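Long-range contact in peridinin-chlorophyll A protein (Amphidinium carterae, PDB 2C9E), which probably serves as a water-soluble antenna that captures blue-green sunlight with bound peridinin and chlorophyll a: residues S7-A18 with M84-E95. Sequence-based numbering, arbitrary orientation.
Sequences SKRFSDATYPIA and MASKEDFAAVNE. With PID (peridinin), chain F.
Ser11 OG, where helix 7-18 crosses helix 87-95, is gripped by three groups: it donates to Ser7 O one turn earlier (2.9 Å), accepts from a bridging water, and accepts a straight but weak, 3.3 Å bond from Asn94 ND2. The same water donates to Ala91 O, linking the serine hydroxyls of one helix to a backbone carbonyl of the other where small residues let the helices approach. This is knobs-into-holes packing in the all-helical fold of peridinin-chlorophyll a protein: the axes of the two short segments cross at 131° between their N-to-C directions and come within 9.1 Å. Asn94 fills the hole made by Ser7, Phe10, Ser11 and Thr14, while Phe90 fills the next, among Ser11, Thr14, Tyr15 and Ala18. Thr14 OG1 meets the edge of the Phe90 ring, 3.3 Å from CE2, while donating its own proton to Phe10 O.

Tyr15 dominates the other half of the contact. With CG anti to the backbone N (chi1 -169°), its ring swings across to the loop before helix 87-95, and Tyr15 OH donates to Ala85 O, in the carbonyl plane, at 2.7 Å. Lys87 lays CG over the centre of one ring face in a CH-pi contact, the Tyr15 edge near CD1 points at the face of Phe90 in a T-shaped pair, and the bent Met84 chain brings CE against Tyr15 CE1, its sulfur standing obliquely to the ring in a Met-aromatic contact. A leucine in place of Tyr15 would probably leave Ala85 O without this donor and Lys87 CG without an aromatic face to rest on.

Pigment and lipid share the interface, and Phe90 lines both pockets. Digalactosyl diacyl glycerol touches Phe10, Thr14 and Ala18, and peridinin runs past Phe90, Val93 and Asn94, with Ala85 N donating to its O5 at 2.9 Å.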
ATOM      1  N   SER A   7      11.249 -16.618  13.622  1.00 26.56           N
ATOM      2  CA  SER A   7      10.889 -15.232  13.613  1.00 27.74           C
ATOM      3  C   SER A   7      11.607 -14.528  14.774  1.00 30.35           C
ATOM      4  O   SER A   7      12.068 -13.362  14.659  1.00 29.63           O
ATOM      5  CB  SER A   7       9.386 -15.106  13.782  1.00 26.44           C
ATOM      6  OG  SER A   7       8.985 -13.758  13.632  1.00 29.98           O
ATOM      7  N   LYS A   8      11.686 -15.229  15.898  1.00 31.00           N
ATOM      8  CA  LYS A   8      12.333 -14.652  17.057  1.00 32.15           C
ATOM      9  C   LYS A   8      13.778 -14.397  16.694  1.00 30.63           C
ATOM     10  O   LYS A   8      14.318 -13.303  16.963  1.00 29.38           O
ATOM     11  CB  LYS A   8      12.262 -15.580  18.288  1.00 34.59           C
ATOM     12  CG  LYS A   8      12.923 -14.965  19.524  1.00 38.18           C
ATOM     13  CD  LYS A   8      12.255 -15.431  20.800  1.00 41.83           C
ATOM     14  CE  LYS A   8      12.851 -14.716  22.022  1.00 44.58           C
ATOM     15  NZ  LYS A   8      12.208 -15.193  23.297  1.00 47.20           N
ATOM     16  N   ARG A   9      14.400 -15.395  16.075  1.00 29.15           N
ATOM     17  CA  ARG A   9      15.793 -15.236  15.717  1.00 29.19           C
ATOM     18  C   ARG A   9      15.935 -14.103  14.685  1.00 27.20           C
ATOM     19  O   ARG A   9      16.837 -13.276  14.782  1.00 25.84           O
ATOM     20  CB  ARG A   9      16.352 -16.578  15.191  1.00 33.23           C
ATOM     21  CG  ARG A   9      17.225 -17.324  16.201  1.00 38.83           C
ATOM     22  CD  ARG A   9      17.154 -18.827  16.060  1.00 45.34           C
ATOM     23  NE  ARG A   9      16.218 -19.410  17.032  1.00 52.97           N
ATOM     24  CZ  ARG A   9      15.875 -20.701  17.118  1.00 55.03           C
ATOM     25  NH1 ARG A   9      16.380 -21.612  16.283  1.00 57.79           N
ATOM     26  NH2 ARG A   9      15.021 -21.092  18.063  1.00 56.22           N
ATOM     27  N   PHE A  10      15.029 -14.038  13.709  1.00 25.46           N
ATOM     28  CA  PHE A  10      15.132 -12.988  12.707  1.00 23.13           C
ATOM     29  C   PHE A  10      15.013 -11.617  13.369  1.00 22.44           C
ATOM     30  O   PHE A  10      15.771 -10.672  13.075  1.00 21.03           O
ATOM     31  CB  PHE A  10      14.047 -13.177  11.642  1.00 22.87           C
ATOM     32  CG  PHE A  10      13.992 -12.071  10.603  1.00 21.71           C
ATOM     33  CD1 PHE A  10      14.986 -11.969   9.623  1.00 21.17           C
ATOM     34  CD2 PHE A  10      12.890 -11.204  10.561  1.00 19.73           C
ATOM     35  CE1 PHE A  10      14.903 -11.020   8.566  1.00 22.44           C
ATOM     36  CE2 PHE A  10      12.762 -10.244   9.540  1.00 22.17           C
ATOM     37  CZ  PHE A  10      13.775 -10.136   8.510  1.00 22.15           C
ATOM     38  N   SER A  11      14.050 -11.497  14.266  1.00 22.74           N
ATOM     39  CA  SER A  11      13.810 -10.245  14.995  1.00 23.50           C
ATOM     40  C   SER A  11      15.060  -9.792  15.738  1.00 22.86           C
ATOM     41  O   SER A  11      15.455  -8.617  15.706  1.00 23.81           O
ATOM     42  CB  SER A  11      12.672 -10.460  16.007  1.00 24.52           C
ATOM     43  OG  SER A  11      11.436 -10.659  15.352  1.00 23.81           O
ATOM     44  N   ASP A  12      15.669 -10.726  16.441  1.00 24.09           N
ATOM     45  CA  ASP A  12      16.892 -10.434  17.160  1.00 24.98           C
ATOM     46  C   ASP A  12      17.980  -9.919  16.221  1.00 23.43           C
ATOM     47  O   ASP A  12      18.707  -8.985  16.519  1.00 22.11           O
ATOM     48  CB  ASP A  12      17.406 -11.702  17.846  1.00 30.37           C
ATOM     49  CG  ASP A  12      16.602 -12.058  19.057  1.00 36.65           C
ATOM     50  OD1 ASP A  12      16.085 -11.088  19.646  1.00 39.78           O
ATOM     51  OD2 ASP A  12      16.497 -13.268  19.438  1.00 40.78           O
ATOM     52  N   ALA A  13      18.119 -10.578  15.080  1.00 21.82           N
ATOM     53  CA  ALA A  13      19.159 -10.210  14.162  1.00 20.32           C
ATOM     54  C   ALA A  13      18.984  -8.859  13.475  1.00 21.16           C
ATOM     55  O   ALA A  13      19.980  -8.201  13.116  1.00 19.81           O
ATOM     56  CB  ALA A  13      19.310 -11.334  13.102  1.00 19.61           C
ATOM     57  N   THR A  14      17.724  -8.439  13.315  1.00 21.23           N
ATOM     58  CA  THR A  14      17.423  -7.239  12.559  1.00 21.61           C
ATOM     59  C   THR A  14      17.136  -5.953  13.310  1.00 24.28           C
ATOM     60  O   THR A  14      17.354  -4.841  12.769  1.00 24.22           O
ATOM     61  CB  THR A  14      16.257  -7.524  11.616  1.00 23.26           C
ATOM     62  OG1 THR A  14      15.154  -8.063  12.357  1.00 23.63           O
ATOM     63  CG2 THR A  14      16.665  -8.530  10.575  1.00 20.25           C
ATOM     64  N   TYR A  15      16.671  -6.096  14.555  1.00 24.03           N
ATOM     65  CA  TYR A  15      16.324  -4.947  15.360  1.00 24.29           C
ATOM     66  C   TYR A  15      17.463  -3.954  15.428  1.00 23.93           C
ATOM     67  O   TYR A  15      17.240  -2.775  15.221  1.00 25.18           O
ATOM     68  CB  TYR A  15      15.902  -5.366  16.784  1.00 24.81           C
ATOM     69  CG  TYR A  15      15.278  -4.227  17.544  1.00 27.13           C
ATOM     70  CD1 TYR A  15      13.937  -3.872  17.336  1.00 26.98           C
ATOM     71  CD2 TYR A  15      16.043  -3.435  18.410  1.00 27.38           C
ATOM     72  CE1 TYR A  15      13.373  -2.768  17.964  1.00 26.31           C
ATOM     73  CE2 TYR A  15      15.488  -2.313  19.048  1.00 28.06           C
ATOM     74  CZ  TYR A  15      14.155  -1.983  18.826  1.00 28.01           C
ATOM     75  OH  TYR A  15      13.610  -0.871  19.453  1.00 25.85           O
ATOM     76  N   PRO A  16      18.706  -4.404  15.697  1.00 24.58           N
ATOM     77  CA  PRO A  16      19.834  -3.440  15.772  1.00 24.74           C
ATOM     78  C   PRO A  16      20.105  -2.724  14.451  1.00 24.68           C
ATOM     79  O   PRO A  16      20.572  -1.584  14.424  1.00 24.29           O
ATOM     80  CB  PRO A  16      21.038  -4.314  16.209  1.00 24.80           C
ATOM     81  CG  PRO A  16      20.412  -5.468  16.893  1.00 24.87           C
ATOM     82  CD  PRO A  16      19.183  -5.769  16.007  1.00 24.52           C
ATOM     83  N   ILE A  17      19.845  -3.399  13.338  1.00 25.11           N
ATOM     84  CA  ILE A  17      20.027  -2.757  12.029  1.00 24.45           C
ATOM     85  C   ILE A  17      18.892  -1.747  11.846  1.00 24.50           C
ATOM     86  O   ILE A  17      19.105  -0.625  11.369  1.00 23.54           O
ATOM     87  CB  ILE A  17      19.972  -3.813  10.887  1.00 24.72           C
ATOM     88  CG1 ILE A  17      21.145  -4.798  11.072  1.00 24.08           C
ATOM     89  CG2 ILE A  17      19.911  -3.091   9.497  1.00 23.57           C
ATOM     90  CD1 ILE A  17      21.168  -6.012  10.097  1.00 21.55           C
ATOM     91  N   ALA A  18      17.679  -2.162  12.215  1.00 23.71           N
ATOM     92  CA  ALA A  18      16.507  -1.289  12.141  1.00 24.38           C
ATOM     93  C   ALA A  18      16.730   0.033  12.929  1.00 26.03           C
ATOM     94  O   ALA A  18      16.350   1.139  12.471  1.00 24.38           O
ATOM     95  CB  ALA A  18      15.300  -2.029  12.700  1.00 24.32           C
ATOM     96  N   MET A  84      11.115   4.502  15.768  1.00 27.78           N
ATOM     97  CA  MET A  84      11.570   3.159  16.050  1.00 28.82           C
ATOM     98  C   MET A  84      10.649   2.418  17.019  1.00 28.57           C
ATOM     99  O   MET A  84      10.464   2.833  18.176  1.00 26.48           O
ATOM    100  CB  MET A  84      13.012   3.270  16.581  1.00 33.08           C
ATOM    101  CG  MET A  84      13.831   1.995  16.628  1.00 33.95           C
ATOM    102  SD  MET A  84      13.928   1.177  15.032  1.00 39.38           S
ATOM    103  CE  MET A  84      13.470  -0.488  15.555  1.00 34.74           C
ATOM    104  N   ALA A  85      10.057   1.322  16.551  1.00 26.77           N
ATOM    105  CA  ALA A  85       9.148   0.547  17.413  1.00 26.94           C
ATOM    106  C   ALA A  85       9.901  -0.113  18.539  1.00 25.92           C
ATOM    107  O   ALA A  85      11.125  -0.174  18.511  1.00 26.81           O
ATOM    108  CB  ALA A  85       8.417  -0.547  16.597  1.00 25.70           C
ATOM    109  N   SER A  86       9.147  -0.675  19.483  1.00 27.26           N
ATOM    110  CA  SER A  86       9.708  -1.389  20.641  1.00 26.29           C
ATOM    111  C   SER A  86      10.202  -2.772  20.167  1.00 26.65           C
ATOM    112  O   SER A  86       9.751  -3.261  19.128  1.00 23.41           O
ATOM    113  CB  SER A  86       8.615  -1.480  21.762  1.00 24.43           C
ATOM    114  OG  SER A  86       7.583  -2.445  21.580  1.00 21.39           O
ATOM    115  N   LYS A  87      11.148  -3.389  20.884  1.00 26.98           N
ATOM    116  CA  LYS A  87      11.630  -4.707  20.462  1.00 28.06           C
ATOM    117  C   LYS A  87      10.422  -5.667  20.472  1.00 28.91           C
ATOM    118  O   LYS A  87      10.306  -6.604  19.670  1.00 27.39           O
ATOM    119  CB  LYS A  87      12.701  -5.250  21.432  1.00 31.11           C
ATOM    120  CG  LYS A  87      14.082  -4.580  21.390  1.00 34.48           C
ATOM    121  CD  LYS A  87      15.127  -5.262  22.318  1.00 36.12           C
ATOM    122  CE  LYS A  87      16.525  -4.639  22.159  1.00 38.34           C
ATOM    123  NZ  LYS A  87      17.559  -5.330  22.998  1.00 42.81           N
ATOM    124  N   GLU A  88       9.528  -5.429  21.423  1.00 28.76           N
ATOM    125  CA  GLU A  88       8.329  -6.219  21.568  1.00 28.99           C
ATOM    126  C   GLU A  88       7.413  -6.052  20.360  1.00 26.66           C
ATOM    127  O   GLU A  88       7.040  -7.034  19.744  1.00 25.57           O
ATOM    128  CB  GLU A  88       7.601  -5.800  22.847  1.00 33.12           C
ATOM    129  CG  GLU A  88       6.285  -6.492  23.035  1.00 40.66           C
ATOM    130  CD  GLU A  88       5.558  -6.051  24.294  1.00 45.27           C
ATOM    131  OE1 GLU A  88       6.065  -6.303  25.427  1.00 47.63           O
ATOM    132  OE2 GLU A  88       4.470  -5.451  24.136  1.00 48.99           O
ATOM    133  N   ASP A  89       7.050  -4.820  20.025  1.00 27.01           N
ATOM    134  CA  ASP A  89       6.152  -4.572  18.886  1.00 27.72           C
ATOM    135  C   ASP A  89       6.789  -5.010  17.564  1.00 26.50           C
ATOM    136  O   ASP A  89       6.089  -5.542  16.685  1.00 25.01           O
ATOM    137  CB  ASP A  89       5.740  -3.083  18.781  1.00 30.29           C
ATOM    138  CG  ASP A  89       4.910  -2.598  19.982  1.00 33.25           C
ATOM    139  OD1 ASP A  89       4.450  -3.442  20.778  1.00 35.26           O
ATOM    140  OD2 ASP A  89       4.711  -1.371  20.120  1.00 33.49           O
ATOM    141  N   PHE A  90       8.108  -4.793  17.459  1.00 25.50           N
ATOM    142  CA  PHE A  90       8.894  -5.178  16.294  1.00 25.10           C
ATOM    143  C   PHE A  90       8.826  -6.667  16.072  1.00 25.69           C
ATOM    144  O   PHE A  90       8.485  -7.123  14.983  1.00 26.15           O
ATOM    145  CB  PHE A  90      10.364  -4.803  16.459  1.00 25.82           C
ATOM    146  CG  PHE A  90      11.194  -5.030  15.205  1.00 25.67           C
ATOM    147  CD1 PHE A  90      11.081  -4.155  14.117  1.00 24.91           C
ATOM    148  CD2 PHE A  90      12.112  -6.103  15.135  1.00 23.22           C
ATOM    149  CE1 PHE A  90      11.881  -4.317  12.955  1.00 25.67           C
ATOM    150  CE2 PHE A  90      12.915  -6.287  13.994  1.00 26.27           C
ATOM    151  CZ  PHE A  90      12.804  -5.382  12.891  1.00 24.67           C
ATOM    152  N   ALA A  91       9.199  -7.439  17.092  1.00 24.98           N
ATOM    153  CA  ALA A  91       9.163  -8.895  16.983  1.00 23.10           C
ATOM    154  C   ALA A  91       7.758  -9.384  16.648  1.00 23.20           C
ATOM    155  O   ALA A  91       7.620 -10.340  15.880  1.00 21.92           O
ATOM    156  CB  ALA A  91       9.668  -9.560  18.287  1.00 25.62           C
ATOM    157  N   ALA A  92       6.719  -8.719  17.173  1.00 22.72           N
ATOM    158  CA  ALA A  92       5.327  -9.130  16.874  1.00 22.36           C
ATOM    159  C   ALA A  92       4.942  -8.806  15.412  1.00 22.71           C
ATOM    160  O   ALA A  92       4.111  -9.502  14.806  1.00 22.21           O
ATOM    161  CB  ALA A  92       4.339  -8.444  17.813  1.00 22.13           C
ATOM    162  N   VAL A  93       5.523  -7.753  14.842  1.00 21.41           N
ATOM    163  CA  VAL A  93       5.196  -7.446  13.446  1.00 22.76           C
ATOM    164  C   VAL A  93       5.749  -8.572  12.559  1.00 23.24           C
ATOM    165  O   VAL A  93       5.075  -9.038  11.646  1.00 23.32           O
ATOM    166  CB  VAL A  93       5.796  -6.088  13.003  1.00 22.39           C
ATOM    167  CG1 VAL A  93       5.807  -5.962  11.440  1.00 22.13           C
ATOM    168  CG2 VAL A  93       4.944  -4.971  13.595  1.00 20.29           C
ATOM    169  N   ASN A  94       6.961  -9.031  12.861  1.00 23.24           N
ATOM    170  CA  ASN A  94       7.554 -10.073  12.065  1.00 23.84           C
ATOM    171  C   ASN A  94       6.890 -11.403  12.169  1.00 24.04           C
ATOM    172  O   ASN A  94       6.852 -12.154  11.190  1.00 22.25           O
ATOM    173  CB  ASN A  94       9.029 -10.246  12.406  1.00 26.26           C
ATOM    174  CG  ASN A  94       9.849  -9.060  11.957  1.00 28.70           C
ATOM    175  OD1 ASN A  94       9.523  -8.439  10.934  1.00 28.55           O
ATOM    176  ND2 ASN A  94      10.904  -8.723  12.717  1.00 25.79           N
ATOM    177  N   GLU A  95       6.392 -11.732  13.354  1.00 23.15           N
ATOM    178  CA  GLU A  95       5.753 -13.033  13.498  1.00 24.19           C
ATOM    179  C   GLU A  95       4.406 -13.021  12.818  1.00 23.00           C
ATOM    180  O   GLU A  95       4.030 -14.010  12.182  1.00 24.66           O
ATOM    181  CB  GLU A  95       5.616 -13.426  14.966  1.00 27.30           C
ATOM    182  CG  GLU A  95       4.728 -14.672  15.165  1.00 30.74           C
ATOM    183  CD  GLU A  95       5.159 -15.539  16.334  1.00 36.25           C
ATOM    184  OE1 GLU A  95       5.591 -15.008  17.395  1.00 36.57           O
ATOM    185  OE2 GLU A  95       5.056 -16.778  16.191  1.00 40.63           O
TER
HETATM  186  C1  PID F1331      10.161 -17.896  -0.183  1.00 22.03           C
HETATM  187  C2  PID F1331      10.171 -19.206  -0.980  1.00 22.90           C
HETATM  188  C3  PID F1331       8.740 -19.601  -1.357  1.00 24.09           C
HETATM  189  C4  PID F1331       7.951 -19.815  -0.062  1.00 22.27           C
HETATM  190  C5  PID F1331       7.753 -18.526   0.744  1.00 23.00           C
HETATM  191  C6  PID F1331       8.976 -17.587   0.737  1.00 22.31           C
HETATM  192  C7  PID F1331       9.074 -16.739   1.846  1.00 22.50           C
HETATM  193  C8  PID F1331       9.244 -15.353   1.818  1.00 21.72           C
HETATM  194  C9  PID F1331       9.308 -14.528   2.946  1.00 22.43           C
HETATM  195  C10 PID F1331       9.213 -14.900   4.283  1.00 24.68           C
HETATM  196  C11 PID F1331       9.382 -13.196   2.943  1.00 23.94           C
HETATM  197  C12 PID F1331       9.328 -12.733   4.197  1.00 23.98           C
HETATM  198  C13 PID F1331       9.364 -11.386   4.562  1.00 23.11           C
HETATM  199  C14 PID F1331       9.301 -10.858   5.854  1.00 23.64           C
HETATM  200  C15 PID F1331       9.346  -9.472   6.028  1.00 23.07           C
HETATM  201  C16 PID F1331       9.272  -8.795   7.245  1.00 19.62           C
HETATM  202  C17 PID F1331       9.307  -7.402   7.314  1.00 18.95           C
HETATM  203  C18 PID F1331       9.197  -6.719   8.525  1.00 16.53           C
HETATM  204  C19 PID F1331       9.203  -5.330   8.644  1.00 16.34           C
HETATM  205  C20 PID F1331       9.038  -4.748   9.903  1.00 16.52           C
HETATM  206  C21 PID F1331       8.979  -3.379  10.171  1.00 17.27           C
HETATM  207  C22 PID F1331       8.774  -2.941  11.480  1.00 16.69           C
HETATM  208  C23 PID F1331       8.680  -1.674  11.781  1.00 17.43           C
HETATM  209  C24 PID F1331       8.513  -0.403  12.045  1.00 17.70           C
HETATM  210  C25 PID F1331       7.138   0.280  11.970  1.00 17.30           C
HETATM  211  C26 PID F1331       7.235   1.441  10.974  1.00 17.56           C
HETATM  212  C27 PID F1331       8.407   2.385  11.268  1.00 19.05           C
HETATM  213  C28 PID F1331       9.745   1.641  11.373  1.00 18.81           C
HETATM  214  C29 PID F1331       9.695   0.502  12.400  1.00 19.22           C
HETATM  215  C30 PID F1331       7.719   4.364  10.141  1.00 21.15           C
HETATM  216  C31 PID F1331       7.882   5.406   9.032  1.00 19.20           C
HETATM  217  CM1 PID F1331      11.557 -17.374   0.163  1.00 22.74           C
HETATM  218  CM2 PID F1331       7.394 -18.961   2.169  1.00 20.10           C
HETATM  219  CM3 PID F1331       6.536 -17.816   0.146  1.00 21.87           C
HETATM  220  CM4 PID F1331       9.168 -11.779   7.071  1.00 22.57           C
HETATM  221  CM5 PID F1331       9.098  -2.347   9.043  1.00 16.02           C
HETATM  222  CM6 PID F1331       6.068  -0.680  11.442  1.00 19.16           C
HETATM  223  CM7 PID F1331       6.705   0.769  13.354  1.00 18.91           C
HETATM  224  CM8 PID F1331      11.009  -0.286  12.370  1.00 17.87           C
HETATM  225  O1  PID F1331       9.172 -16.920  -0.525  1.00 20.65           O
HETATM  226  O2  PID F1331       8.736 -20.821  -2.104  1.00 27.21           O
HETATM  227  O3  PID F1331       9.102 -16.048   4.707  1.00 26.72           O
HETATM  228  O4  PID F1331       9.225 -13.781   5.068  1.00 23.78           O
HETATM  229  O5  PID F1331       9.444   1.037  13.706  1.00 19.78           O
HETATM  230  O6  PID F1331       8.532   3.272  10.144  1.00 21.13           O
HETATM  231  O7  PID F1331       6.911   4.554  11.048  1.00 24.10           O
HETATM  232  O   HOH W   1       9.317 -12.135  15.812  1.00 23.60           O